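Local coordinates for lipoprotein (Colwellia psychrerythraea, PDB 3O0Y), which is of unknown function but is a putative bacterial lipoprotein, thought to bind lipid, whose family is grouped with the peptidases of clan MA, at residues 319-322 / 323-327; 332-335 / 336-339; 492-495 / 496-500; 310-313 / 314-318. All blocks are in the same frame, centred on the assembly; numbering follows the deposited sequence.

Interaction 1. Residues 319-322 / 323-327; sequences VMNE and ILLAQ
Ile323 lies one helical turn beyond Val319, and the two aliphatic side chains run side by side, pointing the same way. Their touching atoms are the methyl ends: CG1 of Val319 is 4.1 Å from CD1 of Ile323. Ile323 reaches back because its CG1 branch stands anti to the carbonyl carbon (chi1 -61°) and CD1 then extends outward, which also lays the ethyl arm over the carbonyl oxygen of Val319, with CG1 of Ile323 3.6 Å from Val319 O. That oxygen accepts the amide of Ile323 within its carbonyl plane. Beyond this pair, the same CD1 packs on Leu498 of helix 491-515; an alanine here would remove CD1, and would probably leave a gap beside Leu498 and CG1 of Val319 without its apolar neighbour.

On another side of the helix, Asn321 and Leu325 cross at a slant. Asn321 holds CG anti to its own amide nitrogen (chi1 179°), swinging the carboxamide along the helix until ND2 sits 3.8 Å from CD1 of Leu325. The other end of the amide, OD1, is taken by a hydrogen bond from Arg337. Leu324 presses CG and CD1 on the carbonyl oxygen of Met320, each 3.5 Å from Met320 O, while its amide bonds to that oxygen at 2.9 Å and 174°. The amide of Ala326 closes on Glu322 O at 3.2 Å. This is an alpha-helix near its C-terminal end, with apolar i to i+4 neighbours, its buried Met320 and Leu324 set into the packing against helices 334-342 and 491-515 of a mainly helical fold.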
# COMPACT_ATOMS: atom_id res chain seq x y z
N VAL A 319 -9.43 10.39 25.21
CA VAL A 319 -10.30 9.23 25.32
C VAL A 319 -9.58 8.05 25.96
O VAL A 319 -10.11 7.37 26.85
CB VAL A 319 -10.92 8.82 23.92
CG1 VAL A 319 -11.70 7.53 24.07
CG2 VAL A 319 -11.81 9.96 23.38
N MET A 320 -8.44 7.69 25.42
CA MET A 320 -7.62 6.60 25.96
C MET A 320 -7.32 6.83 27.44
O MET A 320 -7.38 5.90 28.21
CB MET A 320 -6.31 6.51 25.16
CG MET A 320 -6.49 6.00 23.74
SD MET A 320 -4.93 6.03 22.70
CE MET A 320 -4.13 4.54 23.44
N ASN A 321 -6.96 8.06 27.84
CA ASN A 321 -6.77 8.35 29.29
C ASN A 321 -7.95 7.92 30.15
O ASN A 321 -7.79 7.33 31.24
CB ASN A 321 -6.37 9.80 29.48
CG ASN A 321 -6.18 10.16 30.93
OD1 ASN A 321 -5.24 9.69 31.58
ND2 ASN A 321 -7.01 11.11 31.42
N GLU A 322 -9.17 8.20 29.71
CA GLU A 322 -10.32 7.83 30.49
C GLU A 322 -10.50 6.32 30.69
O GLU A 322 -10.82 5.82 31.78
CB GLU A 322 -11.63 8.34 29.88
CG GLU A 322 -11.75 9.82 29.83
CD GLU A 322 -11.76 10.53 31.14
OE1 GLU A 322 -12.06 9.93 32.19
OE2 GLU A 322 -11.52 11.76 31.09
N ILE A 323 -10.27 5.60 29.61
CA ILE A 323 -10.37 4.16 29.68
C ILE A 323 -9.28 3.60 30.58
O ILE A 323 -9.53 2.70 31.37
CB ILE A 323 -10.36 3.58 28.25
CG1 ILE A 323 -11.55 4.09 27.44
CG2 ILE A 323 -10.19 2.05 28.21
CD1 ILE A 323 -11.40 3.86 25.95
N LEU A 324 -8.03 4.10 30.40
CA LEU A 324 -6.93 3.72 31.25
C LEU A 324 -7.20 3.92 32.74
O LEU A 324 -6.95 3.03 33.55
CB LEU A 324 -5.60 4.38 30.82
CG LEU A 324 -4.98 3.78 29.55
CD1 LEU A 324 -4.10 4.82 28.88
CD2 LEU A 324 -4.21 2.44 29.86
N LEU A 325 -7.67 5.11 33.10
CA LEU A 325 -7.96 5.42 34.46
C LEU A 325 -8.94 4.40 35.03
O LEU A 325 -8.75 3.92 36.16
CB LEU A 325 -8.64 6.81 34.57
CG LEU A 325 -7.67 7.96 34.38
CD1 LEU A 325 -8.44 9.29 34.41
CD2 LEU A 325 -6.64 8.02 35.42
N ALA A 326 -9.96 4.04 34.24
CA ALA A 326 -10.98 3.16 34.69
C ALA A 326 -10.44 1.73 34.95
O ALA A 326 -11.04 0.94 35.71
CB ALA A 326 -12.18 3.10 33.70
N GLN A 327 -9.36 1.38 34.30
CA GLN A 327 -8.66 0.11 34.53
C GLN A 327 -7.63 0.18 35.62
O GLN A 327 -6.99 -0.84 35.94
CB GLN A 327 -7.97 -0.39 33.24
CG GLN A 327 -8.93 -0.74 32.12
CD GLN A 327 -9.97 -1.71 32.57
OE1 GLN A 327 -9.64 -2.77 33.11
NE2 GLN A 327 -11.18 -1.42 32.25

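Interaction 2. Residues 332-335 / 336-339; sequences GTVG and ERMV
Glu336 doubles back on Thr333 from three residues further along, while Arg337 wraps round the other side of the same turn. The chain of Glu336 runs extended beyond CG, so its carboxylate comes level with the residue ahead of the helix: Thr333 N gives a hydrogen bond to OE1 of Glu336, 2.9 Å long, from above the carboxylate plane. In exchange the amide of Glu336 donates to OG1 of Thr333, also at 2.9 Å. The hydroxyl can take it because chi1 of Thr333 (67°) sets OG1 between the backbone nitrogen and the carbonyl carbon. Side chain to backbone in both directions, with Thr333 as the N-cap, this is a capping box, and it begins helix 334-342. Just before it, Gly332 brings its CA to 3.3 Å from OE1 of Glu336; a CB there would collide with that oxygen.

Arg337 grips the carbonyl oxygen of Thr333 twice. Its own amide makes the ordinary helical bond of 3.0 Å to Thr333 O, and NE, brought back by a bend at chi3 (-74°), donates to Thr333 O over 3.2 Å. The two donors arrive from opposite faces of the carbonyl plane; NE stands well above it, although the oxygen lies in the plane of the guanidinium. Further out, NH2 bonds Asn321 and NH1 the carbonyl of Tyr329, tying the cap to helix 302-326 and the connecting loop. Val334 places CG2 3.7 Å from NH2 of Arg337. Gly335, buried in the first turn, receives the amide of Val339 on its carbonyl oxygen at 2.9 Å.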
# COMPACT_ATOMS: atom_id res chain seq x y z
N GLY A 332 1.36 8.70 34.51
CA GLY A 332 2.20 8.94 33.33
C GLY A 332 1.34 9.24 32.10
O GLY A 332 0.07 9.28 32.15
N THR A 333 2.03 9.43 30.99
CA THR A 333 1.36 9.75 29.74
C THR A 333 0.60 8.51 29.25
O THR A 333 0.83 7.36 29.72
CB THR A 333 2.36 10.15 28.70
OG1 THR A 333 3.16 9.02 28.36
CG2 THR A 333 3.19 11.35 29.19
N VAL A 334 -0.31 8.74 28.31
CA VAL A 334 -0.97 7.62 27.65
C VAL A 334 0.09 6.65 27.04
O VAL A 334 0.03 5.45 27.15
CB VAL A 334 -1.97 8.12 26.60
CG1 VAL A 334 -2.42 6.94 25.77
CG2 VAL A 334 -3.19 8.79 27.27
N GLY A 335 1.10 7.20 26.38
CA GLY A 335 2.13 6.40 25.83
C GLY A 335 2.91 5.56 26.81
O GLY A 335 3.15 4.37 26.56
N GLU A 336 3.25 6.15 27.95
CA GLU A 336 3.93 5.43 28.99
C GLU A 336 3.11 4.28 29.46
O GLU A 336 3.65 3.21 29.76
CB GLU A 336 4.25 6.37 30.15
CG GLU A 336 5.51 7.18 29.77
CD GLU A 336 5.72 8.45 30.57
OE1 GLU A 336 4.83 8.88 31.34
OE2 GLU A 336 6.76 9.10 30.31
N ARG A 337 1.81 4.53 29.59
CA ARG A 337 0.92 3.49 30.09
C ARG A 337 0.80 2.32 29.09
O ARG A 337 0.80 1.13 29.47
CB ARG A 337 -0.45 4.07 30.50
CG ARG A 337 -0.37 4.67 31.91
CD ARG A 337 -1.60 5.40 32.33
NE ARG A 337 -1.67 6.69 31.64
CZ ARG A 337 -2.74 7.50 31.61
NH1 ARG A 337 -3.87 7.18 32.23
NH2 ARG A 337 -2.70 8.69 30.95
N MET A 338 0.73 2.64 27.80
CA MET A 338 0.68 1.60 26.79
C MET A 338 1.98 0.78 26.72
O MET A 338 1.95 -0.45 26.55
CB MET A 338 0.33 2.19 25.43
CG MET A 338 -1.08 2.85 25.35
SD MET A 338 -2.50 1.82 25.80
CE MET A 338 -2.32 0.50 24.57
N VAL A 339 3.10 1.45 26.91
CA VAL A 339 4.39 0.72 27.05
C VAL A 339 4.40 -0.24 28.21
O VAL A 339 4.83 -1.38 28.08
CB VAL A 339 5.54 1.73 27.16
CG1 VAL A 339 6.78 1.01 27.62
CG2 VAL A 339 5.72 2.48 25.83

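Interaction 3. Residues 492-495 / 496-500; sequences FGDL and GRLQA
An i to i+3 salt bridge near the start of helix 491-515 joins Asp494 to Arg497, in a buried part of the protein. The arginine meets the carboxylate side-on with two nitrogens, yet both close on one oxygen: NH2 of Arg497 is 2.8 Å from OD1 of Asp494, on its syn lone pair, and NE of Arg497 is 2.9 Å from that OD1, nearly along the C-O bond. Carboxylate and guanidinium are only 14° from coplanar. Since both donor angles are near 143°, the fork is bent rather than straight. Asp494 carries CG anti to its backbone nitrogen (chi1 -166°), which leans the carboxylate toward the following turn, and Arg497 folds at chi3 to bring its head alongside.

Leu498 CD2 lies against one face of the guanidinium, 3.7 Å above its plane and toward the rim, while CG of Leu498 rests 3.5 Å from the carbonyl oxygen of Asp494. NH1 of Arg497 bonds a Tris molecule, probably from the crystallisation liquor. A leucine in place of Arg497 has neither donor, and the carboxylate of Asp494 would probably be left poorly compensated in charge and freer to turn.

Helix 302-326 packs along this turn, Ile323 against Asp494, Met320 against Leu498 and Leu324 against Leu495. Tyr482 of helix 467-483 touches both Asp494 and Arg497, and Thr434 of helix 432-439 also meets the arginine.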
# COMPACT_ATOMS: atom_id res chain seq x y z
N PHE A 492 -8.96 -3.59 26.96
CA PHE A 492 -7.57 -3.45 26.47
C PHE A 492 -7.48 -3.56 24.97
O PHE A 492 -6.72 -2.81 24.36
CB PHE A 492 -6.63 -4.37 27.21
CG PHE A 492 -6.54 -4.06 28.69
CD1 PHE A 492 -5.86 -2.99 29.14
CD2 PHE A 492 -7.23 -4.82 29.61
CE1 PHE A 492 -5.76 -2.69 30.49
CE2 PHE A 492 -7.18 -4.51 30.98
CZ PHE A 492 -6.45 -3.43 31.41
N GLY A 493 -8.27 -4.44 24.35
CA GLY A 493 -8.35 -4.44 22.88
C GLY A 493 -8.85 -3.13 22.33
O GLY A 493 -8.41 -2.65 21.29
N ASP A 494 -9.80 -2.51 23.04
CA ASP A 494 -10.29 -1.20 22.65
C ASP A 494 -9.19 -0.17 22.71
O ASP A 494 -9.03 0.63 21.81
CB ASP A 494 -11.47 -0.80 23.56
CG ASP A 494 -12.25 0.38 23.05
OD1 ASP A 494 -12.31 0.61 21.82
OD2 ASP A 494 -12.89 1.08 23.92
N LEU A 495 -8.40 -0.21 23.74
CA LEU A 495 -7.20 0.64 23.77
C LEU A 495 -6.24 0.40 22.65
O LEU A 495 -5.65 1.37 22.13
CB LEU A 495 -6.49 0.50 25.12
CG LEU A 495 -7.12 1.13 26.36
CD1 LEU A 495 -6.47 0.65 27.69
CD2 LEU A 495 -7.01 2.71 26.26
N GLY A 496 -6.10 -0.85 22.23
CA GLY A 496 -5.31 -1.14 21.05
C GLY A 496 -5.88 -0.51 19.76
O GLY A 496 -5.11 0.03 18.94
N ARG A 497 -7.20 -0.55 19.59
CA ARG A 497 -7.84 0.12 18.51
C ARG A 497 -7.59 1.61 18.55
O ARG A 497 -7.19 2.19 17.53
CB ARG A 497 -9.34 -0.08 18.51
CG ARG A 497 -10.11 0.73 17.53
CD ARG A 497 -11.62 0.50 17.78
NE ARG A 497 -12.09 1.12 19.00
CZ ARG A 497 -12.66 2.33 19.11
NH1 ARG A 497 -12.79 3.11 18.11
NH2 ARG A 497 -13.23 2.71 20.24
N LEU A 498 -7.75 2.20 19.74
CA LEU A 498 -7.57 3.65 19.86
C LEU A 498 -6.09 4.01 19.67
O LEU A 498 -5.81 5.05 19.06
CB LEU A 498 -8.12 4.15 21.20
CG LEU A 498 -9.65 4.06 21.29
CD1 LEU A 498 -10.05 4.18 22.79
CD2 LEU A 498 -10.24 5.18 20.47
N GLN A 499 -5.14 3.17 20.14
CA GLN A 499 -3.74 3.39 19.89
C GLN A 499 -3.41 3.42 18.41
O GLN A 499 -2.62 4.27 17.97
CB GLN A 499 -2.90 2.32 20.51
CG GLN A 499 -1.43 2.55 20.41
CD GLN A 499 -0.64 1.40 21.08
OE1 GLN A 499 -1.05 0.22 20.98
NE2 GLN A 499 0.52 1.74 21.68
N ALA A 500 -4.02 2.54 17.66
CA ALA A 500 -3.82 2.46 16.17
C ALA A 500 -4.43 3.73 15.52
O ALA A 500 -3.87 4.27 14.59
CB ALA A 500 -4.44 1.19 15.63

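Interaction 4. Residues 310-313 / 314-318; sequences LDEV and ARISG
Arg315 reaches back to Glu312 in an i to i+3 salt bridge within helix 302-326 of this mainly helical DUF885-family protein. Its CB sits 3.5 Å from the carbonyl oxygen of Asp311, the same oxygen that accepts the amide of Arg315. CG leaves anti to the backbone nitrogen (chi1 178°), carrying the chain out along the side where Glu312 stands. CD passes 3.8 Å from OE2 of Glu312, and the bend at chi3 (67°) then turns the head to face the carboxylate. NE donates to OE2 of Glu312 at 3.0 Å, and NH2 to OE1 of Glu312 at 2.8 Å, each bond nearly straight. One nitrogen to each oxygen makes this a side-on, bidentate pairing. The planes of the two groups are turned 31° apart, and both oxygens are met on their syn sides somewhat out of the carboxylate plane.

Round CZ, one face of the guanidinium is met by CG1 of Ile316, 3.5 Å above its plane and offset toward its rim. Each charge has a second partner: Glu312 OE1 also meets Lys557 of helix 555-574, and NH2 of Arg315 also meets Glu501 of helix 491-515, so acids and bases alternate across three helices and the charges probably balance.

Val313 packs on Val506 and Ser317 on Leu502 of helix 491-515, and Val313 also touches Tyr527 of helix 521-532. The carbonyl oxygen of Val313 receives the amide of Ser317 at 3.1 Å.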
# COMPACT_ATOMS: atom_id res chain seq x y z
N LEU A 310 -2.82 17.55 15.17
CA LEU A 310 -2.67 17.92 16.56
C LEU A 310 -3.98 17.81 17.31
O LEU A 310 -3.98 17.30 18.46
CB LEU A 310 -2.12 19.35 16.71
CG LEU A 310 -0.63 19.50 16.23
CD1 LEU A 310 -0.27 20.97 16.17
CD2 LEU A 310 0.34 18.71 17.13
N ASP A 311 -5.10 18.28 16.74
CA ASP A 311 -6.37 18.17 17.42
C ASP A 311 -6.83 16.76 17.60
O ASP A 311 -7.40 16.43 18.62
CB ASP A 311 -7.48 18.96 16.72
CG ASP A 311 -7.12 20.49 16.60
OD1 ASP A 311 -6.32 21.00 17.42
OD2 ASP A 311 -7.69 21.17 15.69
N GLU A 312 -6.59 15.93 16.59
CA GLU A 312 -6.97 14.50 16.72
C GLU A 312 -6.13 13.75 17.78
O GLU A 312 -6.63 12.90 18.51
CB GLU A 312 -6.88 13.79 15.38
CG GLU A 312 -8.02 14.14 14.46
CD GLU A 312 -9.36 13.52 14.96
OE1 GLU A 312 -9.48 12.28 14.84
OE2 GLU A 312 -10.18 14.23 15.61
N VAL A 313 -4.85 14.07 17.86
CA VAL A 313 -3.96 13.45 18.87
C VAL A 313 -4.49 13.82 20.23
O VAL A 313 -4.55 12.97 21.11
CB VAL A 313 -2.47 13.94 18.69
CG1 VAL A 313 -1.67 13.72 19.96
CG2 VAL A 313 -1.77 13.24 17.41
N ALA A 314 -4.89 15.09 20.44
CA ALA A 314 -5.37 15.52 21.74
C ALA A 314 -6.64 14.77 22.04
O ALA A 314 -6.85 14.29 23.18
CB ALA A 314 -5.61 17.02 21.78
N ARG A 315 -7.52 14.65 21.04
CA ARG A 315 -8.86 14.08 21.29
C ARG A 315 -8.74 12.59 21.66
O ARG A 315 -9.27 12.13 22.66
CB ARG A 315 -9.72 14.20 20.05
CG ARG A 315 -11.12 13.60 20.20
CD ARG A 315 -11.91 13.61 18.92
NE ARG A 315 -11.37 12.72 17.87
CZ ARG A 315 -11.47 11.40 17.80
NH1 ARG A 315 -12.15 10.69 18.69
NH2 ARG A 315 -10.96 10.80 16.74
N ILE A 316 -7.99 11.87 20.84
CA ILE A 316 -7.90 10.39 20.99
C ILE A 316 -7.15 10.04 22.29
O ILE A 316 -7.55 9.13 23.05
CB ILE A 316 -7.23 9.75 19.79
CG1 ILE A 316 -8.06 9.97 18.50
CG2 ILE A 316 -7.09 8.19 20.00
CD1 ILE A 316 -7.20 9.70 17.25
N SER A 317 -6.07 10.75 22.55
CA SER A 317 -5.30 10.62 23.80
C SER A 317 -6.20 10.78 25.01
O SER A 317 -6.16 9.99 26.02
CB SER A 317 -4.18 11.69 23.87
OG SER A 317 -3.22 11.16 23.02
N GLY A 318 -7.04 11.82 24.95
CA GLY A 318 -7.97 12.10 26.04
C GLY A 318 -8.97 11.00 26.28
O GLY A 318 -9.24 10.62 27.42

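From the N-terminal side, interaction 4 comes first, and interaction 1 follows directly on the same helix, 302-326. A short loop then leads to interaction 2 at the start of helix 334-342, while interaction 3 lies much later, on helix 491-515. All four are local and in series; none nests in or crosses another, and none closes a long loop. The long-range ties run between them. Asn321 of interaction 1 bonds Arg337 of interaction 2, joining consecutive helices across their loop. Leu498 and Leu495 of interaction 3 pack on interaction 1, Ile316 of interaction 4 touches the backbone of Leu498, and Met338 meets Gln499, making one three-helix cluster.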